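PDB 6Q78: GH26C, which probably hydrolyses internal beta-1,4-mannosidic linkages of mannans as an endo-beta-mannanase of glycoside hydrolase family 26. Local coordinates for residues 351-357 with 392-396; 101-105 with 382-386. All blocks are in the same frame, centred on the assembly; numbering follows the deposited sequence.

Interaction 1: 351-357 with 392-396; sequences FFTNNLF and DFMEF
OD1 of Asp-392 takes two hydrogen bonds from one residue, the backbone N of Thr-353 at 3.0 Å and the hydroxyl OG1 of Thr-353 at 2.9 Å. The hydroxyl meets OD1 nearly end-on to its C-O bond. The other oxygen, OD2, accepts the N-H of Phe-352, N to OD2 2.8 Å and nearly straight at 160°. Both amides arrive on the syn side, tilted somewhat out of the carboxylate plane. CG of Asp-392 stands anti to its own backbone N (chi1 174°), which carries the carboxylate across to the first turn of helix 351-361, where the helix dipole would probably favour its negative charge.

Beside this grip, the edge of the Phe-393 ring points into the face of Phe-352 in a T-shaped pair, ring centres 4.8 Å apart; CD1 of Phe-393 lies over the centre of that ring. Phe-351 CD2 lies over the opposite face, offset toward the rim. Phe-396 enters as a knob among Phe-352, Thr-353, Leu-356 and Phe-357, its CB 3.6 Å from CB of Phe-352.

The two helix segments cross at 56°, their axes 7.6 Å apart at closest approach. On the barrel side, Leu-356, Phe-393 and Phe-396 all touch Phe-372 of strand 369-372, and Leu-356 also reaches strand 330-336, so the pair packs against neighbouring parallel strands of the TIM barrel.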
ATOM      1  N   PHE A 351       8.130  17.769  11.937  1.00 18.25           N
ATOM      2  CA  PHE A 351       7.143  17.053  11.130  1.00 18.68           C
ATOM      3  C   PHE A 351       6.884  15.636  11.640  1.00 17.21           C
ATOM      4  O   PHE A 351       5.734  15.220  11.814  1.00 17.49           O
ATOM      5  CB  PHE A 351       7.549  16.972   9.656  1.00 15.86           C
ATOM      6  CG  PHE A 351       6.603  16.145   8.867  1.00 13.10           C
ATOM      7  CD1 PHE A 351       5.320  16.620   8.607  1.00 18.58           C
ATOM      8  CD2 PHE A 351       6.930  14.855   8.467  1.00 13.66           C
ATOM      9  CE1 PHE A 351       4.393  15.840   7.933  1.00 19.57           C
ATOM     10  CE2 PHE A 351       6.009  14.069   7.783  1.00 14.62           C
ATOM     11  CZ  PHE A 351       4.722  14.561   7.518  1.00 15.07           C
ATOM     12  N   PHE A 352       7.936  14.834  11.787  1.00 15.99           N
ATOM     13  CA  PHE A 352       7.700  13.420  12.074  1.00 13.06           C
ATOM     14  C   PHE A 352       7.206  13.223  13.496  1.00 16.23           C
ATOM     15  O   PHE A 352       6.270  12.445  13.742  1.00 15.03           O
ATOM     16  CB  PHE A 352       8.976  12.599  11.836  1.00 12.50           C
ATOM     17  CG  PHE A 352       9.437  12.588  10.401  1.00 12.89           C
ATOM     18  CD1 PHE A 352       8.744  11.843   9.441  1.00 11.16           C
ATOM     19  CD2 PHE A 352      10.558  13.306  10.015  1.00 12.43           C
ATOM     20  CE1 PHE A 352       9.156  11.832   8.104  1.00 11.63           C
ATOM     21  CE2 PHE A 352      10.991  13.289   8.660  1.00 13.98           C
ATOM     22  CZ  PHE A 352      10.277  12.545   7.710  1.00 13.13           C
ATOM     23  N   THR A 353       7.837  13.898  14.449  1.00 17.14           N
ATOM     24  CA  THR A 353       7.533  13.641  15.847  1.00 19.14           C
ATOM     25  C   THR A 353       6.244  14.323  16.281  1.00 17.22           C
ATOM     26  O   THR A 353       5.455  13.730  17.030  1.00 24.25           O
ATOM     27  CB  THR A 353       8.709  14.096  16.707  1.00 21.45           C
ATOM     28  OG1 THR A 353       9.869  13.319  16.349  1.00 24.64           O
ATOM     29  CG2 THR A 353       8.389  13.909  18.172  1.00 26.15           C
ATOM     30  N   ASN A 354       6.002  15.558  15.826  1.00 19.68           N
ATOM     31  CA  ASN A 354       4.891  16.358  16.337  1.00 17.75           C
ATOM     32  C   ASN A 354       3.671  16.359  15.426  1.00 24.15           C
ATOM     33  O   ASN A 354       2.569  16.713  15.883  1.00 22.04           O
ATOM     34  CB  ASN A 354       5.327  17.812  16.503  1.00 21.24           C
ATOM     35  CG  ASN A 354       6.488  17.948  17.466  1.00 28.69           C
ATOM     36  OD1 ASN A 354       6.580  17.208  18.445  1.00 37.15           O
ATOM     37  ND2 ASN A 354       7.390  18.880  17.183  1.00 32.79           N
ATOM     38  N   ASN A 355       3.846  16.038  14.148  1.00 16.50           N
ATOM     39  CA  ASN A 355       2.747  16.098  13.190  1.00 17.13           C
ATOM     40  C   ASN A 355       2.320  14.689  12.799  1.00 17.59           C
ATOM     41  O   ASN A 355       1.226  14.247  13.146  1.00 15.96           O
ATOM     42  CB  ASN A 355       3.118  16.928  11.958  1.00 14.61           C
ATOM     43  CG  ASN A 355       3.312  18.398  12.279  1.00 17.07           C
ATOM     44  OD1 ASN A 355       3.363  18.807  13.454  1.00 23.26           O
ATOM     45  ND2 ASN A 355       3.408  19.219  11.225  1.00 20.06           N
ATOM     46  N   LEU A 356       3.162  13.963  12.075  1.00 13.47           N
ATOM     47  CA  LEU A 356       2.794  12.624  11.639  1.00 12.80           C
ATOM     48  C   LEU A 356       2.531  11.707  12.827  1.00 15.76           C
ATOM     49  O   LEU A 356       1.493  11.036  12.882  1.00 14.93           O
ATOM     50  CB  LEU A 356       3.890  12.049  10.740  1.00 13.48           C
ATOM     51  CG  LEU A 356       3.605  10.607  10.332  1.00 11.36           C
ATOM     52  CD1 LEU A 356       2.314  10.498   9.467  1.00 14.16           C
ATOM     53  CD2 LEU A 356       4.785  10.088   9.533  1.00 15.23           C
ATOM     54  N   PHE A 357       3.455  11.666  13.799  1.00 13.74           N
ATOM     55  CA  PHE A 357       3.274  10.731  14.910  1.00 15.06           C
ATOM     56  C   PHE A 357       1.978  11.006  15.655  1.00 14.99           C
ATOM     57  O   PHE A 357       1.255  10.072  16.036  1.00 16.74           O
ATOM     58  CB  PHE A 357       4.454  10.790  15.872  1.00 16.94           C
ATOM     59  CG  PHE A 357       4.343   9.812  17.019  1.00 15.02           C
ATOM     60  CD1 PHE A 357       4.646   8.467  16.821  1.00 17.49           C
ATOM     61  CD2 PHE A 357       3.893  10.233  18.269  1.00 21.86           C
ATOM     62  CE1 PHE A 357       4.534   7.551  17.895  1.00 19.93           C
ATOM     63  CE2 PHE A 357       3.773   9.330  19.328  1.00 25.17           C
ATOM     64  CZ  PHE A 357       4.100   7.997  19.139  1.00 19.95           C
ATOM     65  N   ASP A 392      14.711  14.716  13.786  1.00 16.12           N
ATOM     66  CA  ASP A 392      13.281  14.593  14.011  1.00 18.60           C
ATOM     67  C   ASP A 392      12.833  13.166  13.625  1.00 16.05           C
ATOM     68  O   ASP A 392      12.103  12.544  14.332  1.00 16.83           O
ATOM     69  CB  ASP A 392      12.557  15.675  13.188  1.00 17.02           C
ATOM     70  CG  ASP A 392      11.051  15.560  13.216  1.00 19.70           C
ATOM     71  OD1 ASP A 392      10.488  15.193  14.222  1.00 22.07           O
ATOM     72  OD2 ASP A 392      10.480  15.881  12.185  1.00 19.53           O
ATOM     73  N   PHE A 393      13.336  12.668  12.516  1.00 14.16           N
ATOM     74  CA  PHE A 393      13.006  11.312  12.096  1.00 14.33           C
ATOM     75  C   PHE A 393      13.517  10.287  13.100  1.00 12.82           C
ATOM     76  O   PHE A 393      12.862   9.330  13.376  1.00 14.85           O
ATOM     77  CB  PHE A 393      13.570  11.037  10.714  1.00 14.59           C
ATOM     78  CG  PHE A 393      13.078   9.765  10.086  1.00 13.95           C
ATOM     79  CD1 PHE A 393      11.823   9.705   9.566  1.00 12.15           C
ATOM     80  CD2 PHE A 393      13.869   8.670   9.995  1.00 13.08           C
ATOM     81  CE1 PHE A 393      11.360   8.554   8.951  1.00 10.56           C
ATOM     82  CE2 PHE A 393      13.423   7.513   9.408  1.00 10.94           C
ATOM     83  CZ  PHE A 393      12.156   7.452   8.870  1.00 10.24           C
ATOM     84  N   MET A 394      14.713  10.503  13.639  1.00 15.01           N
ATOM     85  CA  MET A 394      15.252   9.585  14.629  1.00 15.15           C
ATOM     86  C   MET A 394      14.404   9.549  15.872  1.00 16.11           C
ATOM     87  O   MET A 394      14.183   8.518  16.442  1.00 17.77           O
ATOM     88  CB  MET A 394      16.680   9.980  14.998  1.00 20.24           C
ATOM     89  CG  MET A 394      17.670   9.759  13.887  1.00 22.87           C
ATOM     90  SD  MET A 394      17.905   8.029  13.428  1.00 23.45           S
ATOM     91  CE  MET A 394      17.759   7.148  14.960  1.00 30.61           C
ATOM     92  N   GLU A 395      13.934  10.708  16.293  1.00 16.97           N
ATOM     93  CA  GLU A 395      13.076  10.768  17.441  1.00 17.90           C
ATOM     94  C   GLU A 395      11.777  10.014  17.178  1.00 17.49           C
ATOM     95  O   GLU A 395      11.318   9.285  18.017  1.00 20.23           O
ATOM     96  CB  GLU A 395      12.811  12.217  17.875  1.00 21.28           C
ATOM     97  CG  GLU A 395      11.990  12.285  19.142  1.00 26.11           C
ATOM     98  CD  GLU A 395      11.795  13.683  19.671  1.00 37.04           C
ATOM     99  OE1 GLU A 395      12.234  14.645  19.030  1.00 28.79           O
ATOM    100  OE2 GLU A 395      11.172  13.776  20.718  1.00 33.41           O
ATOM    101  N   PHE A 396      11.225  10.192  15.986  1.00 15.74           N
ATOM    102  CA  PHE A 396      10.004   9.499  15.599  1.00 16.39           C
ATOM    103  C   PHE A 396      10.194   7.983  15.617  1.00 15.79           C
ATOM    104  O   PHE A 396       9.397   7.268  16.226  1.00 15.16           O
ATOM    105  CB  PHE A 396       9.552  10.027  14.229  1.00 14.37           C
ATOM    106  CG  PHE A 396       8.564   9.153  13.490  1.00 12.23           C
ATOM    107  CD1 PHE A 396       7.289   8.928  13.990  1.00 18.13           C
ATOM    108  CD2 PHE A 396       8.902   8.610  12.263  1.00 14.41           C
ATOM    109  CE1 PHE A 396       6.375   8.144  13.289  1.00 15.73           C
ATOM    110  CE2 PHE A 396       7.996   7.825  11.543  1.00 16.60           C
ATOM    111  CZ  PHE A 396       6.718   7.605  12.058  1.00 14.67           C
TER

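Interaction 2: 101-105 with 382-386; sequences DIKKM and TPVPG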
ATOM      1  N   ASP A 101      17.560   3.885   2.241  1.00  9.62           N
ATOM      2  CA  ASP A 101      17.763   5.155   2.930  1.00  9.26           C
ATOM      3  C   ASP A 101      17.358   5.063   4.394  1.00 10.59           C
ATOM      4  O   ASP A 101      18.013   5.656   5.250  1.00  9.73           O
ATOM      5  CB  ASP A 101      17.010   6.296   2.241  1.00  9.31           C
ATOM      6  CG  ASP A 101      17.643   6.721   0.934  1.00 10.84           C
ATOM      7  OD1 ASP A 101      18.792   6.316   0.651  1.00 12.01           O
ATOM      8  OD2 ASP A 101      17.011   7.510   0.187  1.00  9.65           O
ATOM      9  N   ILE A 102      16.288   4.329   4.719  1.00  9.80           N
ATOM     10  CA  ILE A 102      15.907   4.234   6.124  1.00  8.82           C
ATOM     11  C   ILE A 102      17.001   3.556   6.938  1.00  9.11           C
ATOM     12  O   ILE A 102      17.239   3.940   8.086  1.00  9.48           O
ATOM     13  CB  ILE A 102      14.514   3.595   6.276  1.00  8.54           C
ATOM     14  CG1 ILE A 102      13.462   4.664   5.956  1.00  8.38           C
ATOM     15  CG2 ILE A 102      14.256   3.057   7.691  1.00  8.93           C
ATOM     16  CD1 ILE A 102      12.033   4.110   5.881  1.00 11.21           C
ATOM     17  N   LYS A 103      17.708   2.581   6.355  1.00  9.03           N
ATOM     18  CA  LYS A 103      18.840   1.974   7.075  1.00  9.42           C
ATOM     19  C   LYS A 103      20.052   2.904   7.130  1.00 10.07           C
ATOM     20  O   LYS A 103      20.749   2.954   8.152  1.00 10.54           O
ATOM     21  CB  LYS A 103      19.218   0.639   6.433  1.00  9.22           C
ATOM     22  CG  LYS A 103      20.388  -0.066   7.136  1.00 11.71           C
ATOM     23  CD  LYS A 103      20.549  -1.466   6.572  1.00 11.63           C
ATOM     24  CE  LYS A 103      21.910  -2.012   6.892  1.00 20.27           C
ATOM     25  NZ  LYS A 103      22.041  -2.273   8.324  1.00 29.06           N
ATOM     26  N   LYS A 104      20.317   3.673   6.060  1.00 10.18           N
ATOM     27  CA  LYS A 104      21.373   4.688   6.164  1.00 10.90           C
ATOM     28  C   LYS A 104      21.108   5.618   7.335  1.00 11.50           C
ATOM     29  O   LYS A 104      22.041   6.064   8.015  1.00 11.89           O
ATOM     30  CB  LYS A 104      21.457   5.544   4.889  1.00 11.03           C
ATOM     31  CG  LYS A 104      21.797   4.819   3.558  1.00 10.83           C
ATOM     32  CD  LYS A 104      21.966   5.871   2.459  1.00 11.41           C
ATOM     33  CE  LYS A 104      22.314   5.295   1.110  1.00 11.06           C
ATOM     34  NZ  LYS A 104      21.111   4.712   0.418  1.00 12.27           N
ATOM     35  N   MET A 105      19.844   5.981   7.535  1.00 11.55           N
ATOM     36  CA  MET A 105      19.440   6.972   8.526  1.00 11.16           C
ATOM     37  C   MET A 105      19.412   6.386   9.930  1.00 11.24           C
ATOM     38  O   MET A 105      19.990   6.974  10.862  1.00 13.77           O
ATOM     39  CB  MET A 105      18.030   7.465   8.138  1.00 10.74           C
ATOM     40  CG  MET A 105      17.477   8.615   9.006  1.00 11.10           C
ATOM     41  SD  MET A 105      18.476  10.148   8.895  1.00 13.78           S
ATOM     42  CE  MET A 105      19.224  10.208  10.549  1.00 12.63           C
ATOM     43  N   THR A 382      11.860  10.648   3.404  1.00  9.91           N
ATOM     44  CA  THR A 382      12.538  10.229   4.623  1.00 10.03           C
ATOM     45  C   THR A 382      13.992  10.668   4.498  1.00 10.59           C
ATOM     46  O   THR A 382      14.589  10.576   3.416  1.00 10.61           O
ATOM     47  CB  THR A 382      12.469   8.693   4.838  1.00  9.53           C
ATOM     48  OG1 THR A 382      13.101   8.007   3.743  1.00  9.19           O
ATOM     49  CG2 THR A 382      11.014   8.216   5.035  1.00 12.05           C
ATOM     50  N   PRO A 383      14.585  11.183   5.578  1.00 11.17           N
ATOM     51  CA  PRO A 383      15.915  11.795   5.469  1.00 11.88           C
ATOM     52  C   PRO A 383      17.028  10.759   5.558  1.00 11.78           C
ATOM     53  O   PRO A 383      16.826   9.610   5.974  1.00 11.39           O
ATOM     54  CB  PRO A 383      15.970  12.720   6.694  1.00 12.61           C
ATOM     55  CG  PRO A 383      15.140  11.979   7.722  1.00 12.19           C
ATOM     56  CD  PRO A 383      13.957  11.434   6.885  1.00 12.04           C
ATOM     57  N   VAL A 384      18.210  11.187   5.118  1.00 12.36           N
ATOM     58  CA  VAL A 384      19.440  10.441   5.374  1.00 12.54           C
ATOM     59  C   VAL A 384      20.320  11.365   6.212  1.00 13.50           C
ATOM     60  O   VAL A 384      20.014  12.561   6.343  1.00 14.01           O
ATOM     61  CB  VAL A 384      20.119   9.974   4.073  1.00 12.46           C
ATOM     62  CG1 VAL A 384      19.196   8.993   3.288  1.00 11.89           C
ATOM     63  CG2 VAL A 384      20.580  11.142   3.237  1.00 13.22           C
ATOM     64  N   PRO A 385      21.400  10.857   6.776  1.00 13.86           N
ATOM     65  CA  PRO A 385      22.158  11.703   7.701  1.00 14.83           C
ATOM     66  C   PRO A 385      22.701  12.986   7.068  1.00 15.65           C
ATOM     67  O   PRO A 385      23.185  13.005   5.975  1.00 15.68           O
ATOM     68  CB  PRO A 385      23.268  10.756   8.194  1.00 15.02           C
ATOM     69  CG  PRO A 385      22.633   9.392   8.111  1.00 14.04           C
ATOM     70  CD  PRO A 385      21.869   9.463   6.819  1.00 13.41           C
ATOM     71  N   GLY A 386      22.588  14.058   7.828  1.00 16.40           N
ATOM     72  CA  GLY A 386      23.012  15.368   7.392  1.00 17.32           C
ATOM     73  C   GLY A 386      21.916  16.179   6.723  1.00 17.15           C
ATOM     74  O   GLY A 386      22.109  17.332   6.462  1.00 22.73           O
TER
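Met-105 lies along the backbone of 382-386, where helix 101-106, which follows barrel strand 81-86, meets the loop after strand 379-380. CB of Met-105 sits 3.3 Å from the carbonyl O of Pro-383, and CG, anti to the backbone N (chi1 -175°), stays at the same distance from that oxygen. The chain then bends at chi2, so that SD of Met-105 remains beside the Pro-383 oxygen while coming to 3.5 Å from C of Val-384. The sulfur also touches a proline ring atom on each flank of the valine, CG of Pro-383 and CD of Pro-385, both 4.0 Å from SD. A second bend, at chi3, turns CE of Met-105 away from the loop toward helix 390-397, 3.7 Å from CG of Met-394. Pro-385 leans its CG against the carbonyl O of Lys-104, 3.4 Å away.

At the start of the helix, the methyl CG1 of Val-384 packs on Asp-101, 3.6 Å from its CG. OD1 of Asp-101 forms a salt bridge of 2.8 Å with NZ of Lys-104, which also donates to the backbone oxygens of Asn-96 and Asp-99. OD2 accepts from Tyr-93 N and from Asn-375 ND2, which donates to Thr-382 O as well, tying the two segments to one side chain. An alanine in place of Asp-101 is likely to leave the Lys-104 ammonium without its carboxylate mate and the Val-384 methyl with less to pack on.

Farther in, CG1 of Ile-102 comes to OG1 of Thr-382, which is hydrogen-bonded to Gln-85 OE1. No hydrogen bond joins helix and loop directly, so their fit rests on shape and apolar contact, while the polar groups anchor each segment to the surrounding chain.

Overall arrangement
The centres of interactions 1 and 2 lie about 14 Å apart, on the same side of the chain's centre, each about 21 Å from it. Along the chain their segments alternate: 101-105, 351-357, 382-386, then 392-396. The loop 382-386 runs on toward helix 390-397, so that one return of the chain serves both contacts. They also touch directly, with Phe-393 packing on Pro-383 and Met-105, and Met-394 on Met-105. Helix 390-397 therefore lies between helix 351-361 and helix 101-106. Interaction 2 ties an early helix to a late loop, and interaction 1 ties that late region to helix 351-361, near where strands 81-86 and 369-372 pair in parallel as the barrel closes.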